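Long-range contact in discoidin-2 (Dictyostelium discoideum, PDB 2VM9), which binds galactose and N-acetylgalactosamine as a trimeric lectin and may take part in spore formation and spore coat formation: residues R174-H188 with F231-D245. Numbering follows the deposited sequence.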
loop_
_atom_site.group_PDB
_atom_site.type_symbol
_atom_site.label_atom_id
_atom_site.label_comp_id
_atom_site.label_asym_id
_atom_site.label_seq_id
_atom_site.Cartn_x
_atom_site.Cartn_y
_atom_site.Cartn_z
ATOM N N ARG A 174 3.202 -22.240 -37.767
ATOM C CA ARG A 174 4.251 -23.240 -38.010
ATOM C C ARG A 174 5.612 -22.614 -38.330
ATOM O O ARG A 174 6.468 -23.254 -38.977
ATOM C CB ARG A 174 3.832 -24.188 -39.134
ATOM C CG ARG A 174 2.439 -24.741 -38.970
ATOM C CD ARG A 174 2.315 -25.673 -37.771
ATOM N NE ARG A 174 2.172 -25.001 -36.463
ATOM C CZ ARG A 174 1.038 -24.530 -35.947
ATOM N NH1 ARG A 174 -0.107 -24.607 -36.643
ATOM N NH2 ARG A 174 1.042 -23.980 -34.727
ATOM N N SER A 175 5.807 -21.389 -37.852
ATOM C CA SER A 175 7.018 -20.619 -38.103
ATOM C C SER A 175 8.308 -21.360 -37.751
ATOM O O SER A 175 9.336 -21.161 -38.423
ATOM C CB SER A 175 6.981 -19.309 -37.311
ATOM O OG SER A 175 6.104 -18.424 -37.924
ATOM N N LEU A 176 8.273 -22.162 -36.682
ATOM C CA LEU A 176 9.442 -22.910 -36.236
ATOM C C LEU A 176 9.346 -24.406 -36.511
ATOM O O LEU A 176 10.174 -25.195 -36.023
ATOM C CB LEU A 176 9.691 -22.670 -34.737
ATOM C CG LEU A 176 10.084 -21.241 -34.330
ATOM C CD1 LEU A 176 10.435 -21.279 -32.835
ATOM C CD2 LEU A 176 11.280 -20.679 -35.159
ATOM N N ASN A 177 8.369 -24.780 -37.316
ATOM C CA ASN A 177 8.073 -26.186 -37.560
ATOM C C ASN A 177 8.862 -26.837 -38.698
ATOM O O ASN A 177 8.528 -27.945 -39.130
ATOM C CB ASN A 177 6.576 -26.400 -37.794
ATOM C CG ASN A 177 6.163 -27.829 -37.490
ATOM O OD1 ASN A 177 6.549 -28.378 -36.444
ATOM N ND2 ASN A 177 5.386 -28.438 -38.393
ATOM N N SER A 178 9.913 -26.168 -39.158
ATOM C CA SER A 178 10.766 -26.718 -40.218
ATOM C C SER A 178 12.094 -26.000 -40.188
ATOM O O SER A 178 12.210 -24.938 -39.588
ATOM C CB SER A 178 10.123 -26.520 -41.609
ATOM O OG SER A 178 9.947 -25.143 -41.918
ATOM N N GLY A 179 13.088 -26.563 -40.870
ATOM C CA GLY A 179 14.368 -25.877 -40.993
ATOM C C GLY A 179 15.492 -26.438 -40.158
ATOM O O GLY A 179 15.329 -27.404 -39.404
ATOM N N THR A 180 16.659 -25.834 -40.348
ATOM C CA THR A 180 17.901 -26.283 -39.747
ATOM C C THR A 180 18.639 -25.108 -39.134
ATOM O O THR A 180 18.562 -23.988 -39.641
ATOM C CB THR A 180 18.805 -27.007 -40.811
ATOM O OG1 THR A 180 19.970 -27.531 -40.180
ATOM C CG2 THR A 180 19.209 -26.067 -41.982
ATOM N N GLY A 181 19.368 -25.384 -38.056
ATOM C CA GLY A 181 20.169 -24.375 -37.358
ATOM C C GLY A 181 19.316 -23.507 -36.449
ATOM O O GLY A 181 18.119 -23.785 -36.237
ATOM N N SER A 182 19.934 -22.447 -35.922
ATOM C CA SER A 182 19.232 -21.531 -35.029
ATOM C C SER A 182 18.098 -20.831 -35.796
ATOM O O SER A 182 18.302 -20.253 -36.871
ATOM C CB SER A 182 20.223 -20.517 -34.478
ATOM O OG SER A 182 19.535 -19.483 -33.832
ATOM N N ARG A 183 16.903 -20.908 -35.233
ATOM C CA ARG A 183 15.702 -20.390 -35.871
ATOM C C ARG A 183 14.857 -19.713 -34.801
ATOM O O ARG A 183 14.657 -20.263 -33.723
ATOM C CB ARG A 183 14.928 -21.536 -36.544
ATOM C CG ARG A 183 15.581 -21.958 -37.873
ATOM C CD ARG A 183 15.104 -23.320 -38.330
ATOM N NE ARG A 183 15.631 -24.339 -37.416
ATOM C CZ ARG A 183 14.901 -25.252 -36.762
ATOM N NH1 ARG A 183 13.582 -25.364 -36.952
ATOM N NH2 ARG A 183 15.514 -26.096 -35.936
ATOM N N THR A 184 14.413 -18.491 -35.077
ATOM C CA THR A 184 13.706 -17.730 -34.037
ATOM C C THR A 184 12.531 -16.998 -34.641
ATOM O O THR A 184 12.530 -16.671 -35.836
ATOM C CB THR A 184 14.638 -16.731 -33.235
ATOM O OG1 THR A 184 15.093 -15.669 -34.093
ATOM C CG2 THR A 184 15.842 -17.406 -32.673
ATOM N N ILE A 185 11.510 -16.775 -33.838
ATOM C CA ILE A 185 10.414 -15.898 -34.250
ATOM C C ILE A 185 10.043 -15.034 -33.063
ATOM O O ILE A 185 10.193 -15.452 -31.913
ATOM C CB ILE A 185 9.212 -16.657 -34.791
ATOM C CG1 ILE A 185 8.616 -17.655 -33.789
ATOM C CG2 ILE A 185 9.557 -17.340 -36.087
ATOM C CD1 ILE A 185 7.567 -16.954 -32.837
ATOM N N VAL A 186 9.576 -13.835 -33.351
ATOM C CA VAL A 186 9.265 -12.897 -32.302
ATOM C C VAL A 186 7.761 -12.713 -32.327
ATOM O O VAL A 186 7.183 -12.505 -33.405
ATOM C CB VAL A 186 9.961 -11.528 -32.561
ATOM C CG1 VAL A 186 9.304 -10.426 -31.738
ATOM C CG2 VAL A 186 11.413 -11.625 -32.256
ATOM N N ARG A 187 7.141 -12.786 -31.158
ATOM C CA ARG A 187 5.757 -12.364 -31.010
ATOM C C ARG A 187 5.754 -11.128 -30.144
ATOM O O ARG A 187 6.240 -11.159 -29.014
ATOM C CB ARG A 187 4.906 -13.460 -30.358
ATOM C CG ARG A 187 4.696 -14.669 -31.243
ATOM C CD ARG A 187 3.871 -14.292 -32.470
ATOM N NE ARG A 187 3.762 -15.384 -33.431
ATOM C CZ ARG A 187 4.534 -15.535 -34.509
ATOM N NH1 ARG A 187 5.510 -14.671 -34.782
ATOM N NH2 ARG A 187 4.323 -16.557 -35.334
ATOM N N HIS A 188 5.196 -10.033 -30.669
ATOM C CA HIS A 188 5.141 -8.834 -29.859
ATOM C C HIS A 188 3.907 -8.828 -29.001
ATOM O O HIS A 188 2.796 -9.113 -29.456
ATOM C CB HIS A 188 5.251 -7.531 -30.653
ATOM C CG HIS A 188 5.298 -6.328 -29.766
ATOM N ND1 HIS A 188 6.441 -5.938 -29.103
ATOM C CD2 HIS A 188 4.326 -5.471 -29.378
ATOM C CE1 HIS A 188 6.178 -4.872 -28.371
ATOM N NE2 HIS A 188 4.903 -4.569 -28.520
ATOM N N PHE A 231 6.499 -6.062 -24.789
ATOM C CA PHE A 231 7.800 -6.703 -24.935
ATOM C C PHE A 231 7.729 -7.687 -26.086
ATOM O O PHE A 231 6.657 -7.918 -26.649
ATOM C CB PHE A 231 8.188 -7.412 -23.624
ATOM C CG PHE A 231 7.366 -8.656 -23.326
ATOM C CD1 PHE A 231 7.878 -9.921 -23.605
ATOM C CD2 PHE A 231 6.084 -8.555 -22.772
ATOM C CE1 PHE A 231 7.142 -11.061 -23.326
ATOM C CE2 PHE A 231 5.326 -9.708 -22.502
ATOM C CZ PHE A 231 5.862 -10.963 -22.789
ATOM N N ASP A 232 8.871 -8.261 -26.438
ATOM C CA ASP A 232 8.883 -9.309 -27.461
ATOM C C ASP A 232 9.167 -10.649 -26.797
ATOM O O ASP A 232 10.132 -10.769 -26.036
ATOM C CB ASP A 232 10.014 -9.051 -28.484
ATOM C CG ASP A 232 9.734 -7.886 -29.406
ATOM O OD1 ASP A 232 8.566 -7.622 -29.725
ATOM O OD2 ASP A 232 10.719 -7.279 -29.856
ATOM N N LEU A 233 8.336 -11.636 -27.095
ATOM C CA LEU A 233 8.646 -13.024 -26.709
ATOM C C LEU A 233 9.352 -13.625 -27.915
ATOM O O LEU A 233 8.741 -13.792 -28.980
ATOM C CB LEU A 233 7.374 -13.791 -26.404
ATOM C CG LEU A 233 7.521 -15.083 -25.556
ATOM C CD1 LEU A 233 8.716 -15.918 -25.971
ATOM C CD2 LEU A 233 7.601 -14.785 -24.084
ATOM N N THR A 234 10.648 -13.883 -27.766
ATOM C CA THR A 234 11.395 -14.499 -28.828
ATOM C C THR A 234 11.355 -16.010 -28.563
ATOM O O THR A 234 11.802 -16.451 -27.500
ATOM C CB THR A 234 12.834 -13.972 -28.866
ATOM O OG1 THR A 234 12.810 -12.545 -29.096
ATOM C CG2 THR A 234 13.609 -14.669 -29.990
ATOM N N PHE A 235 10.773 -16.755 -29.512
ATOM C CA PHE A 235 10.690 -18.214 -29.425
ATOM C C PHE A 235 11.876 -18.724 -30.212
ATOM O O PHE A 235 12.141 -18.242 -31.318
ATOM C CB PHE A 235 9.397 -18.721 -30.049
ATOM C CG PHE A 235 8.162 -18.342 -29.269
ATOM C CD1 PHE A 235 7.605 -19.243 -28.376
ATOM C CD2 PHE A 235 7.553 -17.096 -29.455
ATOM C CE1 PHE A 235 6.453 -18.921 -27.663
ATOM C CE2 PHE A 235 6.408 -16.743 -28.723
ATOM C CZ PHE A 235 5.847 -17.665 -27.825
ATOM N N ILE A 236 12.567 -19.715 -29.664
ATOM C CA ILE A 236 13.839 -20.122 -30.231
ATOM C C ILE A 236 13.905 -21.644 -30.323
ATOM O O ILE A 236 13.523 -22.337 -29.370
ATOM C CB ILE A 236 14.972 -19.642 -29.289
ATOM C CG1 ILE A 236 14.890 -18.119 -29.081
ATOM C CG2 ILE A 236 16.339 -20.125 -29.789
ATOM C CD1 ILE A 236 15.729 -17.630 -27.922
ATOM N N THR A 237 14.386 -22.151 -31.458
ATOM C CA THR A 237 14.861 -23.522 -31.504
ATOM C C THR A 237 16.181 -23.553 -32.280
ATOM O O THR A 237 16.604 -22.552 -32.845
ATOM C CB THR A 237 13.774 -24.501 -32.084
ATOM O OG1 THR A 237 14.170 -25.854 -31.819
ATOM C CG2 THR A 237 13.572 -24.300 -33.600
ATOM N N TRP A 238 16.835 -24.705 -32.294
ATOM C CA TRP A 238 18.117 -24.817 -32.982
ATOM C C TRP A 238 18.330 -26.290 -33.269
ATOM O O TRP A 238 17.364 -27.082 -33.204
ATOM C CB TRP A 238 19.264 -24.116 -32.211
ATOM C CG TRP A 238 19.583 -24.679 -30.825
ATOM C CD1 TRP A 238 20.667 -25.428 -30.491
ATOM C CD2 TRP A 238 18.817 -24.512 -29.615
ATOM N NE1 TRP A 238 20.639 -25.745 -29.148
ATOM C CE2 TRP A 238 19.510 -25.196 -28.587
ATOM C CE3 TRP A 238 17.617 -23.852 -29.300
ATOM C CZ2 TRP A 238 19.027 -25.267 -27.270
ATOM C CZ3 TRP A 238 17.139 -23.899 -27.988
ATOM C CH2 TRP A 238 17.848 -24.616 -26.980
ATOM N N GLY A 239 19.539 -26.678 -33.663
ATOM C CA GLY A 239 19.676 -27.990 -34.314
ATOM C C GLY A 239 18.616 -28.124 -35.403
ATOM O O GLY A 239 18.280 -27.140 -36.072
ATOM N N ASN A 240 18.073 -29.327 -35.586
ATOM C CA ASN A 240 17.017 -29.551 -36.573
ATOM C C ASN A 240 15.596 -29.751 -36.008
ATOM O O ASN A 240 14.705 -30.243 -36.698
ATOM C CB ASN A 240 17.397 -30.707 -37.517
ATOM C CG ASN A 240 18.624 -30.389 -38.343
ATOM O OD1 ASN A 240 18.876 -29.245 -38.678
ATOM N ND2 ASN A 240 19.417 -31.407 -38.634
ATOM N N ASN A 241 15.358 -29.291 -34.780
ATOM C CA ASN A 241 14.043 -29.483 -34.186
ATOM C C ASN A 241 12.957 -28.773 -34.950
ATOM O O ASN A 241 13.112 -27.607 -35.295
ATOM C CB ASN A 241 14.023 -28.963 -32.753
ATOM C CG ASN A 241 14.866 -29.811 -31.833
ATOM O OD1 ASN A 241 16.086 -29.691 -31.814
ATOM N ND2 ASN A 241 14.207 -30.650 -31.048
ATOM N N ALA A 242 11.860 -29.482 -35.168
ATOM C CA ALA A 242 10.643 -28.907 -35.751
ATOM C C ALA A 242 9.722 -28.602 -34.571
ATOM O O ALA A 242 9.186 -29.515 -33.926
ATOM C CB ALA A 242 9.999 -29.916 -36.701
ATOM N N VAL A 243 9.543 -27.317 -34.275
ATOM C CA VAL A 243 8.655 -26.917 -33.168
ATOM C C VAL A 243 7.319 -26.477 -33.764
ATOM O O VAL A 243 7.284 -25.551 -34.570
ATOM C CB VAL A 243 9.263 -25.762 -32.341
ATOM C CG1 VAL A 243 8.239 -25.222 -31.310
ATOM C CG2 VAL A 243 10.579 -26.214 -31.668
ATOM N N TYR A 244 6.235 -27.171 -33.387
ATOM C CA TYR A 244 4.899 -26.914 -33.948
ATOM C C TYR A 244 4.227 -25.727 -33.258
ATOM O O TYR A 244 3.682 -24.826 -33.916
ATOM C CB TYR A 244 4.051 -28.190 -33.793
ATOM C CG TYR A 244 2.735 -28.164 -34.508
ATOM C CD1 TYR A 244 2.612 -28.772 -35.760
ATOM C CD2 TYR A 244 1.623 -27.542 -33.949
ATOM C CE1 TYR A 244 1.414 -28.783 -36.420
ATOM C CE2 TYR A 244 0.404 -27.532 -34.620
ATOM C CZ TYR A 244 0.323 -28.170 -35.858
ATOM O OH TYR A 244 -0.860 -28.188 -36.560
ATOM N N ASP A 245 4.285 -25.711 -31.927
ATOM C CA ASP A 245 3.793 -24.560 -31.157
ATOM C C ASP A 245 4.421 -24.574 -29.756
ATOM O O ASP A 245 4.871 -25.625 -29.263
ATOM C CB ASP A 245 2.252 -24.606 -31.040
ATOM C CG ASP A 245 1.643 -23.256 -30.655
ATOM O OD1 ASP A 245 2.323 -22.227 -30.798
ATOM O OD2 ASP A 245 0.466 -23.227 -30.216
HETATM O O HOH W 1 -1.253 -23.141 -33.141
HETATM O O HOH W 2 6.112 -23.110 -35.124
HETATM O O HOH W 3 6.597 -30.520 -34.919
HETATM O O HOH W 4 13.092 -28.754 -38.469
HETATM O O HOH W 5 18.820 -20.296 -31.660
#
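R183 and T237 begin an antiparallel ladder in the H-type lectin domain, a beta-sandwich. Strand 183-190 is an outermost strand of its sheet within this chain and pairs with strand 230-237. The backbone N and O of R183, I185 and R187 bond to those of T237, F235 and L233.

Beyond the ladder, the R183 guanidinium ties the two loops together. NH1 and NH2 both donate to N241 O, at 2.8 and 2.9 Å, with that oxygen in the guanidinium plane. NH2 also reaches G239 O, from above that carbonyl's plane. Within its own segment, R183 NE bonds to G181 O and NH1 to S178 O. T237 CG2 lies over one face of the group and G179 O over the other. Bonds to four carbonyl oxygens and contacts on both faces restrict its rotation, next to W238 and N241. W238 belongs to the carbohydrate site, and N241 OD1 bonds to R218 of that site.

Apolar contacts line the face of the ladder that carries I185 and F235. L176 CD1 meets F235 CB, and I185 CD1 presses on F235 CD2 at 3.4 Å.

The R174 guanidinium lies flat on the Y244 ring, planes 5° apart, in a cation-pi stack with CZ 3.7 Å from the ring centroid. The bend at chi2 (-67°) brings CD over the ring face for a CH-pi contact, and the bend at chi3 turns the guanidinium onto it. R174 NE and NH2 grip Y244 O from one face of its carbonyl, at 3.0 and 2.9 Å.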